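Local coordinates for protein B-agarase (Agarivorans gilvus, PDB 5Z6P) that probably hydrolyses beta-1,4-glycosidic linkages of agarose, as a beta-agarase of glycoside hydrolase family 50, at residues F40-S43 against L47-E50; N508-G513 against S596-V601; H527-S532 against E585-L590. All coordinates share one frame; numbering follows the deposited sequence.

Contact 1: residues F40-S43 against L47-E50; sequences FDFS and LPEE
The side chain of F40 meets P48 and E50 together, and neither lies alongside it. P48 crosses the phenylalanine at about a right angle, bringing the CG of its pyrrolidine ring to 3.9 Å from F40 CD1. E50 arrives obliquely: its chain bends at chi2, and the carboxylate carbon CD comes to 3.7 Å from F40 CE1. The carboxylate plane stands 60° from that of the ring, with OE2 lying in the ring plane at its edge, where the weakly positive C-H groups would be expected to suit a carboxylate oxygen. F40 CG is anti to its own carbonyl carbon (chi1 -55°), a setting that sends the ring across toward 47-50.

Both segments belong to the loop that joins strand 36-38 to strand 51-54 in the carbohydrate-binding-module-like beta domain of the agarase. The loop doubles back so that its two ends pack by side chains, while F40 also packs edge-to-face on F51 and F42 reaches L60 of strand 56-61 and L65 of strand 64-69.

F42 touches the next atom of the proline ring. F42 CE1 lies 4.1 Å from P48 CD, again with the side chains at roughly a right angle, and 4.3 Å from L47 CD2. Beside it D41 OD1 accepts the backbone N-H of S43 at 3.0 Å, an Asx turn whose donor stands well above the carboxylate plane.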
loop_
_atom_site.group_PDB
_atom_site.type_symbol
_atom_site.label_atom_id
_atom_site.label_comp_id
_atom_site.label_asym_id
_atom_site.label_seq_id
_atom_site.Cartn_x
_atom_site.Cartn_y
_atom_site.Cartn_z
ATOM N N PHE A 40 6.119 -33.941 10.017
ATOM C CA PHE A 40 5.895 -34.209 11.432
ATOM C C PHE A 40 4.997 -35.407 11.654
ATOM O O PHE A 40 4.527 -36.034 10.709
ATOM C CB PHE A 40 5.283 -32.986 12.122
ATOM C CG PHE A 40 6.080 -31.739 11.940
ATOM C CD1 PHE A 40 7.402 -31.690 12.343
ATOM C CD2 PHE A 40 5.515 -30.617 11.375
ATOM C CE1 PHE A 40 8.149 -30.552 12.174
ATOM C CE2 PHE A 40 6.258 -29.474 11.198
ATOM C CZ PHE A 40 7.581 -29.441 11.599
ATOM N N ASP A 41 4.767 -35.722 12.921
ATOM C CA ASP A 41 3.814 -36.753 13.295
ATOM C C ASP A 41 2.850 -36.188 14.320
ATOM O O ASP A 41 3.219 -35.982 15.472
ATOM C CB ASP A 41 4.526 -37.983 13.851
ATOM C CG ASP A 41 3.574 -39.118 14.154
ATOM O OD1 ASP A 41 2.411 -39.053 13.705
ATOM O OD2 ASP A 41 3.996 -40.083 14.822
ATOM N N PHE A 42 1.621 -35.925 13.894
ATOM C CA PHE A 42 0.625 -35.359 14.786
ATOM C C PHE A 42 -0.200 -36.469 15.443
ATOM O O PHE A 42 -1.225 -36.205 16.064
ATOM C CB PHE A 42 -0.291 -34.384 14.038
ATOM C CG PHE A 42 0.295 -33.007 13.838
ATOM C CD1 PHE A 42 1.621 -32.746 14.113
ATOM C CD2 PHE A 42 -0.502 -31.971 13.385
ATOM C CE1 PHE A 42 2.142 -31.488 13.933
ATOM C CE2 PHE A 42 0.010 -30.709 13.202
ATOM C CZ PHE A 42 1.334 -30.464 13.479
ATOM N N SER A 43 0.261 -37.709 15.304
ATOM C CA SER A 43 -0.402 -38.855 15.924
ATOM C C SER A 43 -0.154 -38.897 17.416
ATOM O O SER A 43 -0.920 -39.499 18.158
ATOM C CB SER A 43 0.073 -40.175 15.312
ATOM O OG SER A 43 -0.257 -40.262 13.941
ATOM N N LEU A 47 2.858 -32.084 20.694
ATOM C CA LEU A 47 3.497 -31.439 19.550
ATOM C C LEU A 47 4.980 -31.747 19.477
ATOM O O LEU A 47 5.633 -31.878 20.512
ATOM C CB LEU A 47 3.312 -29.930 19.614
ATOM C CG LEU A 47 1.910 -29.466 19.273
ATOM C CD1 LEU A 47 1.806 -27.984 19.478
ATOM C CD2 LEU A 47 1.582 -29.845 17.847
ATOM N N PRO A 48 5.519 -31.867 18.255
ATOM C CA PRO A 48 6.966 -32.050 18.122
ATOM C C PRO A 48 7.730 -30.845 18.649
ATOM O O PRO A 48 7.195 -29.745 18.716
ATOM C CB PRO A 48 7.172 -32.232 16.608
ATOM C CG PRO A 48 5.899 -31.805 15.972
ATOM C CD PRO A 48 4.821 -32.045 16.970
ATOM N N GLU A 49 8.981 -31.068 19.025
ATOM C CA GLU A 49 9.786 -30.042 19.668
ATOM C C GLU A 49 9.961 -28.785 18.792
ATOM O O GLU A 49 10.234 -27.696 19.306
ATOM C CB GLU A 49 11.148 -30.630 20.059
ATOM C CG GLU A 49 11.657 -30.204 21.450
ATOM C CD GLU A 49 10.865 -30.808 22.628
ATOM O OE1 GLU A 49 11.034 -31.998 22.940
ATOM O OE2 GLU A 49 10.065 -30.090 23.241
ATOM N N GLU A 50 9.761 -28.921 17.482
ATOM C CA GLU A 50 9.977 -27.801 16.571
ATOM C C GLU A 50 8.999 -26.651 16.778
ATOM O O GLU A 50 9.260 -25.543 16.334
ATOM C CB GLU A 50 9.898 -28.261 15.108
ATOM C CG GLU A 50 11.060 -29.114 14.625
ATOM C CD GLU A 50 10.786 -30.599 14.754
ATOM O OE1 GLU A 50 9.855 -30.980 15.500
ATOM O OE2 GLU A 50 11.505 -31.386 14.111
#

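Contact 2: residues N508-G513 against S596-V601; sequences NEKSWG and SEYFRV
An aromatic cluster of W512, Y598 and F599 joins the loop that follows strand 501-506 to the long helix 581-609. The indole of W512 points its six-membered ring at the helix and meets the tyrosine in a T-shaped stack: the tryptophan edge faces the Y598 ring, centroids 5.4 Å apart and planes at 70°, with W512 CH2 3.7 Å from Y598 CD2. F599 is placed differently. Its ring is nearly parallel to the indole but slid aside, leaving little overlap, and F599 CZ approaches W512 CZ2 at 3.9 Å. Within the helix, Y598 CD2 sits over the centre of the F599 face.

Y598 CG is anti to the backbone N (chi1 166°) and F599 CG to the carbonyl carbon, torsions that bring the two neighbouring rings together beside the indole. K510 extends from the loop past the tyrosine, K510 CE 3.7 Å from Y598 OH, and its CB lies over one face of the indole, toward the rim. The hydroxyl of Y598 is hydrogen-bonded to D507, which ties the tyrosine's polar end to the start of the same loop. The arrangement, a loop after a strand packed on a helix, is consistent with the (beta/alpha)8 barrel expected of this glycoside hydrolase family.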
loop_
_atom_site.group_PDB
_atom_site.type_symbol
_atom_site.label_atom_id
_atom_site.label_comp_id
_atom_site.label_asym_id
_atom_site.label_seq_id
_atom_site.Cartn_x
_atom_site.Cartn_y
_atom_site.Cartn_z
ATOM N N ASN A 508 5.162 11.320 -0.905
ATOM C CA ASN A 508 4.486 10.074 -0.570
ATOM C C ASN A 508 5.484 8.982 -0.202
ATOM O O ASN A 508 6.438 8.739 -0.935
ATOM C CB ASN A 508 3.606 9.619 -1.750
ATOM C CG ASN A 508 2.854 8.321 -1.478
ATOM O OD1 ASN A 508 1.918 8.281 -0.688
ATOM N ND2 ASN A 508 3.237 7.263 -2.173
ATOM N N GLU A 509 5.245 8.351 0.948
ATOM C CA GLU A 509 5.984 7.200 1.434
ATOM C C GLU A 509 7.508 7.273 1.247
ATOM O O GLU A 509 8.109 6.415 0.582
ATOM C CB GLU A 509 5.429 5.920 0.760
ATOM C CG GLU A 509 3.964 5.594 1.128
ATOM C CD GLU A 509 3.507 4.192 0.684
ATOM O OE1 GLU A 509 4.208 3.563 -0.127
ATOM O OE2 GLU A 509 2.460 3.722 1.168
ATOM N N LYS A 510 8.140 8.293 1.820
ATOM C CA LYS A 510 9.601 8.347 1.785
ATOM C C LYS A 510 10.197 7.312 2.761
ATOM O O LYS A 510 9.539 6.898 3.717
ATOM C CB LYS A 510 10.105 9.763 2.112
ATOM C CG LYS A 510 9.723 10.805 1.086
ATOM C CD LYS A 510 10.414 12.148 1.351
ATOM C CE LYS A 510 9.986 13.212 0.334
ATOM N NZ LYS A 510 10.281 12.814 -1.085
ATOM N N SER A 511 11.440 6.901 2.516
ATOM C CA SER A 511 12.122 5.949 3.394
ATOM C C SER A 511 12.750 6.621 4.627
ATOM O O SER A 511 13.970 6.724 4.723
ATOM C CB SER A 511 13.197 5.190 2.606
ATOM O OG SER A 511 12.617 4.374 1.604
ATOM N N TRP A 512 11.920 7.065 5.571
ATOM C CA TRP A 512 12.407 7.890 6.697
ATOM C C TRP A 512 13.200 7.078 7.713
ATOM O O TRP A 512 13.879 7.638 8.579
ATOM C CB TRP A 512 11.249 8.575 7.428
ATOM C CG TRP A 512 10.511 9.611 6.665
ATOM C CD1 TRP A 512 9.271 9.489 6.079
ATOM C CD2 TRP A 512 10.951 10.947 6.399
ATOM N NE1 TRP A 512 8.909 10.679 5.496
ATOM C CE2 TRP A 512 9.923 11.580 5.662
ATOM C CE3 TRP A 512 12.120 11.662 6.705
ATOM C CZ2 TRP A 512 10.028 12.909 5.245
ATOM C CZ3 TRP A 512 12.216 12.977 6.291
ATOM C CH2 TRP A 512 11.178 13.587 5.574
ATOM N N GLY A 513 13.085 5.759 7.619
ATOM C CA GLY A 513 13.687 4.865 8.582
ATOM C C GLY A 513 12.682 3.829 9.075
ATOM O O GLY A 513 11.599 4.168 9.542
ATOM N N SER A 596 12.644 17.700 10.469
ATOM C CA SER A 596 11.960 18.957 10.823
ATOM C C SER A 596 12.168 20.036 9.761
ATOM O O SER A 596 11.246 20.791 9.447
ATOM C CB SER A 596 12.425 19.477 12.190
ATOM O OG SER A 596 12.068 18.584 13.223
ATOM N N GLU A 597 13.376 20.101 9.200
ATOM C CA GLU A 597 13.652 21.070 8.151
ATOM C C GLU A 597 12.945 20.730 6.837
ATOM O O GLU A 597 12.527 21.624 6.141
ATOM C CB GLU A 597 15.159 21.193 7.896
ATOM C CG GLU A 597 15.543 22.331 6.944
ATOM C CD GLU A 597 15.367 23.739 7.549
ATOM O OE1 GLU A 597 14.940 23.875 8.711
ATOM O OE2 GLU A 597 15.662 24.724 6.849
ATOM N N TYR A 598 12.828 19.450 6.486
ATOM C CA TYR A 598 12.019 19.101 5.317
ATOM C C TYR A 598 10.590 19.659 5.504
ATOM O O TYR A 598 10.061 20.353 4.649
ATOM C CB TYR A 598 11.972 17.583 5.087
ATOM C CG TYR A 598 10.880 17.133 4.109
ATOM C CD1 TYR A 598 11.111 17.089 2.740
ATOM C CD2 TYR A 598 9.622 16.753 4.571
ATOM C CE1 TYR A 598 10.095 16.679 1.842
ATOM C CE2 TYR A 598 8.620 16.349 3.710
ATOM C CZ TYR A 598 8.849 16.309 2.345
ATOM O OH TYR A 598 7.826 15.912 1.517
ATOM N N PHE A 599 9.979 19.361 6.644
ATOM C CA PHE A 599 8.598 19.759 6.847
ATOM C C PHE A 599 8.466 21.275 6.963
ATOM O O PHE A 599 7.463 21.829 6.519
ATOM C CB PHE A 599 8.008 19.046 8.067
ATOM C CG PHE A 599 7.796 17.563 7.856
ATOM C CD1 PHE A 599 6.843 17.105 6.955
ATOM C CD2 PHE A 599 8.540 16.632 8.561
ATOM C CE1 PHE A 599 6.637 15.742 6.753
ATOM C CE2 PHE A 599 8.354 15.264 8.351
ATOM C CZ PHE A 599 7.389 14.824 7.440
ATOM N N ARG A 600 9.485 21.938 7.515
ATOM C CA ARG A 600 9.474 23.400 7.657
ATOM C C ARG A 600 9.503 24.074 6.294
ATOM O O ARG A 600 8.732 25.004 6.033
ATOM C CB ARG A 600 10.664 23.902 8.518
ATOM C CG ARG A 600 10.634 25.413 8.854
ATOM C CD ARG A 600 11.867 25.911 9.700
ATOM N NE ARG A 600 13.009 26.147 8.822
ATOM C CZ ARG A 600 13.286 27.307 8.234
ATOM N NH1 ARG A 600 12.539 28.379 8.458
ATOM N NH2 ARG A 600 14.326 27.397 7.425
ATOM N N VAL A 601 10.390 23.602 5.418
ATOM C CA VAL A 601 10.550 24.239 4.112
ATOM C C VAL A 601 9.283 24.046 3.269
ATOM O O VAL A 601 8.766 25.004 2.697
ATOM C CB VAL A 601 11.785 23.709 3.346
ATOM C CG1 VAL A 601 11.785 24.222 1.940
ATOM C CG2 VAL A 601 13.091 24.120 4.066
#

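Contact 3: residues H527-S532 against E585-L590; sequences HTLGRS and EDYALL
L529, on helix 523-530, meets Y587 and L590 on the long helix 581-609, a helix-to-helix contact in the probable catalytic domain, whose sequence is related to the beta-galactosidases of glycoside hydrolase family 42. All of the contact is apolar. The leucine crosses both partners at about a right angle and reaches them chiefly through one methyl group: L529 CD1 lies 3.8 Å from Y587 CE1. The same methyl also touches L590, and the CG and CD2 of L529 stand slightly farther from that partner. L529 CG is anti to its carbonyl carbon (chi1 -79°), and with chi2 near 172° the chain runs extended toward the opposite helix. Y587 and L590 are three residues apart in a helix, so their side chains emerge from one side and receive the branched end of L529 between them.

Polar interactions hold the surrounding parts. The hydroxyl of Y587 is hydrogen-bonded to ND1 of H579, and the two rings also meet steeply, which would help to fix how the phenol is turned. D586 next to it forms a salt bridge with K549 and accepts hydrogen bonds from Y550 and W560, so its carboxylate, though buried, is well supplied with partners.

Backbone bonds differ between the segments. In 585-590 the N-H of L590 meets the carbonyl oxygen of D586 at 3.0 Å, a regular helical bond, whereas in 527-532 the bond from R531 N goes to T528 O, three residues back, at 2.9 Å. Helix 537-550 adds to the apolar surroundings, F542 and L545 touching L590, whose CD1 meets L529 CD1 at 3.8 Å.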
loop_
_atom_site.group_PDB
_atom_site.type_symbol
_atom_site.label_atom_id
_atom_site.label_comp_id
_atom_site.label_asym_id
_atom_site.label_seq_id
_atom_site.Cartn_x
_atom_site.Cartn_y
_atom_site.Cartn_z
ATOM N N HIS A 527 24.244 6.818 7.774
ATOM C CA HIS A 527 24.866 6.990 6.468
ATOM C C HIS A 527 25.386 8.413 6.261
ATOM O O HIS A 527 26.500 8.611 5.801
ATOM C CB HIS A 527 23.888 6.650 5.340
ATOM C CG HIS A 527 24.509 6.704 3.981
ATOM N ND1 HIS A 527 24.429 7.813 3.169
ATOM C CD2 HIS A 527 25.241 5.788 3.302
ATOM C CE1 HIS A 527 25.079 7.574 2.041
ATOM N NE2 HIS A 527 25.584 6.353 2.103
ATOM N N THR A 528 24.563 9.393 6.598
ATOM C CA THR A 528 24.936 10.791 6.436
ATOM C C THR A 528 26.173 11.163 7.276
ATOM O O THR A 528 27.049 11.863 6.784
ATOM C CB THR A 528 23.754 11.709 6.771
ATOM O OG1 THR A 528 22.684 11.453 5.849
ATOM C CG2 THR A 528 24.143 13.148 6.665
ATOM N N LEU A 529 26.257 10.673 8.509
ATOM C CA LEU A 529 27.457 10.843 9.329
ATOM C C LEU A 529 28.712 10.300 8.616
ATOM O O LEU A 529 29.822 10.808 8.802
ATOM C CB LEU A 529 27.296 10.160 10.689
ATOM C CG LEU A 529 26.474 10.909 11.738
ATOM C CD1 LEU A 529 26.209 10.054 12.970
ATOM C CD2 LEU A 529 27.180 12.212 12.100
ATOM N N GLY A 530 28.518 9.277 7.797
ATOM C CA GLY A 530 29.605 8.709 7.037
ATOM C C GLY A 530 30.087 9.611 5.916
ATOM O O GLY A 530 31.190 9.429 5.434
ATOM N N ARG A 531 29.267 10.585 5.512
ATOM C CA ARG A 531 29.610 11.463 4.400
ATOM C C ARG A 531 30.427 12.695 4.801
ATOM O O ARG A 531 30.494 13.073 5.977
ATOM C CB ARG A 531 28.334 11.894 3.685
ATOM C CG ARG A 531 27.590 10.716 3.053
ATOM C CD ARG A 531 26.280 11.135 2.458
ATOM N NE ARG A 531 26.426 12.149 1.419
ATOM C CZ ARG A 531 25.392 12.761 0.856
ATOM N NH1 ARG A 531 24.171 12.460 1.254
ATOM N NH2 ARG A 531 25.568 13.674 -0.087
ATOM N N SER A 532 31.063 13.319 3.818
ATOM C CA SER A 532 31.813 14.537 4.077
ATOM C C SER A 532 30.912 15.784 4.042
ATOM O O SER A 532 30.045 15.929 3.186
ATOM C CB SER A 532 32.955 14.673 3.072
ATOM O OG SER A 532 32.485 14.419 1.765
ATOM N N GLU A 585 20.784 7.826 20.987
ATOM C CA GLU A 585 20.169 9.094 21.387
ATOM C C GLU A 585 20.531 10.213 20.402
ATOM O O GLU A 585 19.675 10.974 19.987
ATOM C CB GLU A 585 20.594 9.492 22.806
ATOM C CG GLU A 585 19.863 8.753 23.924
ATOM C CD GLU A 585 20.648 8.753 25.239
ATOM O OE1 GLU A 585 20.305 7.964 26.141
ATOM O OE2 GLU A 585 21.615 9.532 25.369
ATOM N N ASP A 586 21.802 10.282 20.019
ATOM C CA ASP A 586 22.262 11.275 19.048
ATOM C C ASP A 586 21.670 11.033 17.645
ATOM O O ASP A 586 21.273 11.972 16.987
ATOM C CB ASP A 586 23.801 11.301 18.999
ATOM C CG ASP A 586 24.415 11.922 20.258
ATOM O OD1 ASP A 586 23.740 12.754 20.876
ATOM O OD2 ASP A 586 25.551 11.578 20.630
ATOM N N TYR A 587 21.602 9.781 17.198
ATOM C CA TYR A 587 20.964 9.490 15.908
ATOM C C TYR A 587 19.536 10.030 15.890
ATOM O O TYR A 587 19.092 10.594 14.895
ATOM C CB TYR A 587 20.946 7.980 15.590
ATOM C CG TYR A 587 22.298 7.297 15.549
ATOM C CD1 TYR A 587 23.464 8.013 15.313
ATOM C CD2 TYR A 587 22.398 5.921 15.739
ATOM C CE1 TYR A 587 24.706 7.373 15.284
ATOM C CE2 TYR A 587 23.602 5.285 15.717
ATOM C CZ TYR A 587 24.755 6.005 15.491
ATOM O OH TYR A 587 25.943 5.341 15.484
ATOM N N ALA A 588 18.825 9.857 17.001
ATOM C CA ALA A 588 17.462 10.368 17.132
ATOM C C ALA A 588 17.391 11.895 16.972
ATOM O O ALA A 588 16.548 12.405 16.246
ATOM C CB ALA A 588 16.876 9.957 18.467
ATOM N N LEU A 589 18.267 12.612 17.667
ATOM C CA LEU A 589 18.338 14.065 17.523
ATOM C C LEU A 589 18.582 14.465 16.059
ATOM O O LEU A 589 17.949 15.364 15.537
ATOM C CB LEU A 589 19.458 14.642 18.394
ATOM C CG LEU A 589 19.357 14.527 19.917
ATOM C CD1 LEU A 589 20.637 15.044 20.561
ATOM C CD2 LEU A 589 18.139 15.284 20.442
ATOM N N LEU A 590 19.536 13.788 15.430
ATOM C CA LEU A 590 19.926 14.082 14.057
ATOM C C LEU A 590 18.762 13.822 13.094
ATOM O O LEU A 590 18.468 14.665 12.278
ATOM C CB LEU A 590 21.150 13.253 13.656
ATOM C CG LEU A 590 22.424 13.503 14.480
ATOM C CD1 LEU A 590 23.555 12.562 14.077
ATOM C CD2 LEU A 590 22.883 14.950 14.372
#

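In the fold
The three contacts come from two parts of the chain. Contact 1 closes first, within a single loop of the carbohydrate-binding-module-like domain, and its centre lies 49 Å from that of contact 2 and 48 Å from that of contact 3. Contacts 2 and 3 both fall in the beta-galactosidase-like region, with centres 15 Å apart and nearest atoms about 7 Å apart. Contact 3 is nested inside the chain loop that contact 2 closes. Helix 581-609 packs on the loop after strand 501-506 through 596-601 and on helix 523-530 through 585-590. Contact 1 is thus local to the N-terminal domain, while contacts 2 and 3 bring parts distant in sequence onto one helix.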